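Local structure of mannitol dehydrogenase (1LJ8) at residues T9-A12 / P13-L17. The protein probably catalyses the NAD-dependent interconversion of mannitol and fructose as a long-chain dehydrogenase, and binds NAD. Numbering follows the deposited sequence.
Sequences TQLA and PEVKL
L11 meets both V15 and L17 through a single methyl, CD1, in an apolar contact packed beside a type I beta turn, A12 to V15, between the two limbs that flank it in the N-terminal loop, ahead of strand 27-32. L11 CD1 lies 4.1 Å from V15 CG1 and 4.2 Å from L17 CD2, so the chain, having reversed at the turn, brings L17 back to the L11 side, where the two methyls meet. The L11 and V15 side chains meet at a slant rather than lying alongside each other. V15 sets CG1 anti to its backbone N (chi1 179°), which sends that branch to L11 and leaves CG2 for A12, whose CB it approaches at 4.1 Å. L11 and V15 both touch V98 of strand 96-107, and V15 also touches I250. Backbone hydrogen bonds between K16 and both V96 and V98 tie the returning limb to the same strand, so the turn is fastened to strand 96-107 of the mixed sheet of the Rossmann domain, away from the NAD site. Closing the turn, V15 N donates to A12 O at 3.0 Å, with an N-H...O angle of 158°; the donor stands above the carbonyl plane, 47° out of it. P13 fills the second position of the turn, where its ring-fixed phi suits a type I bend. On the polar side, E14 bends at chi2 and folds its carboxylate back over the A12 methyl, OE1 coming within 3.3 Å of A12 CB, while OE2 is hydrogen-bonded to H248. One water bridges A12 O and V15 O, donating to each at 2.8 Å, so A12 O accepts both the V15 amide and this water.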
loop_
_atom_site.group_PDB
_atom_site.type_symbol
_atom_site.label_atom_id
_atom_site.label_comp_id
_atom_site.label_asym_id
_atom_site.label_seq_id
_atom_site.Cartn_x
_atom_site.Cartn_y
_atom_site.Cartn_z
ATOM N N THR A 9 -9.539 26.465 16.595
ATOM C CA THR A 9 -8.667 27.520 17.098
ATOM C C THR A 9 -8.376 27.384 18.589
ATOM O O THR A 9 -7.711 28.237 19.190
ATOM C CB THR A 9 -9.277 28.944 16.812
ATOM O OG1 THR A 9 -10.470 29.136 17.576
ATOM C CG2 THR A 9 -9.589 29.082 15.330
ATOM N N GLN A 10 -8.848 26.306 19.194
ATOM C CA GLN A 10 -8.617 26.112 20.616
ATOM C C GLN A 10 -7.739 24.884 20.937
ATOM O O GLN A 10 -7.925 24.231 21.974
ATOM C CB GLN A 10 -9.952 25.960 21.323
ATOM C CG GLN A 10 -10.979 27.022 20.974
ATOM C CD GLN A 10 -12.310 26.718 21.645
ATOM O OE1 GLN A 10 -12.370 26.592 22.877
ATOM N NE2 GLN A 10 -13.380 26.586 20.847
ATOM N N LEU A 11 -6.795 24.558 20.057
ATOM C CA LEU A 11 -5.911 23.412 20.294
ATOM C C LEU A 11 -4.587 23.910 20.839
ATOM O O LEU A 11 -4.340 25.116 20.872
ATOM C CB LEU A 11 -5.667 22.636 18.973
ATOM C CG LEU A 11 -6.983 22.187 18.321
ATOM C CD1 LEU A 11 -6.697 21.515 16.951
ATOM C CD2 LEU A 11 -7.699 21.203 19.245
ATOM N N ALA A 12 -3.726 22.989 21.256
ATOM C CA ALA A 12 -2.426 23.363 21.794
ATOM C C ALA A 12 -1.670 24.221 20.776
ATOM O O ALA A 12 -1.782 24.022 19.559
ATOM C CB ALA A 12 -1.633 22.111 22.153
ATOM N N PRO A 13 -0.867 25.191 21.264
ATOM C CA PRO A 13 -0.085 26.118 20.438
ATOM C C PRO A 13 0.785 25.509 19.346
ATOM O O PRO A 13 0.907 26.073 18.263
ATOM C CB PRO A 13 0.786 26.855 21.468
ATOM C CG PRO A 13 0.001 26.791 22.698
ATOM C CD PRO A 13 -0.575 25.397 22.695
ATOM N N GLU A 14 1.389 24.365 19.637
ATOM C CA GLU A 14 2.287 23.728 18.684
ATOM C C GLU A 14 1.567 23.079 17.516
ATOM O O GLU A 14 2.200 22.699 16.547
ATOM C CB GLU A 14 3.154 22.659 19.387
ATOM C CG GLU A 14 2.409 21.362 19.863
ATOM C CD GLU A 14 1.800 21.466 21.275
ATOM O OE1 GLU A 14 1.637 22.592 21.808
ATOM O OE2 GLU A 14 1.444 20.400 21.861
ATOM N N VAL A 15 0.252 22.936 17.621
ATOM C CA VAL A 15 -0.514 22.269 16.576
ATOM C C VAL A 15 -0.676 23.180 15.355
ATOM O O VAL A 15 -1.260 24.261 15.465
ATOM C CB VAL A 15 -1.905 21.843 17.111
ATOM C CG1 VAL A 15 -2.704 21.159 15.987
ATOM C CG2 VAL A 15 -1.735 20.876 18.270
ATOM N N LYS A 16 -0.173 22.737 14.196
ATOM C CA LYS A 16 -0.268 23.507 12.956
ATOM C C LYS A 16 -1.668 23.354 12.366
ATOM O O LYS A 16 -2.271 22.260 12.395
ATOM C CB LYS A 16 0.783 23.017 11.961
ATOM C CG LYS A 16 2.166 22.805 12.588
ATOM C CD LYS A 16 3.015 24.056 12.680
ATOM C CE LYS A 16 4.509 23.668 12.987
ATOM N NZ LYS A 16 5.293 22.853 11.913
ATOM N N LEU A 17 -2.209 24.472 11.887
ATOM C CA LEU A 17 -3.565 24.509 11.326
ATOM C C LEU A 17 -3.569 24.898 9.857
ATOM O O LEU A 17 -2.640 25.563 9.377
ATOM C CB LEU A 17 -4.396 25.568 12.070
ATOM C CG LEU A 17 -4.384 25.533 13.605
ATOM C CD1 LEU A 17 -5.171 26.738 14.097
ATOM C CD2 LEU A 17 -4.963 24.199 14.151
HETATM O O HOH W 1 -3.037 25.329 17.377
#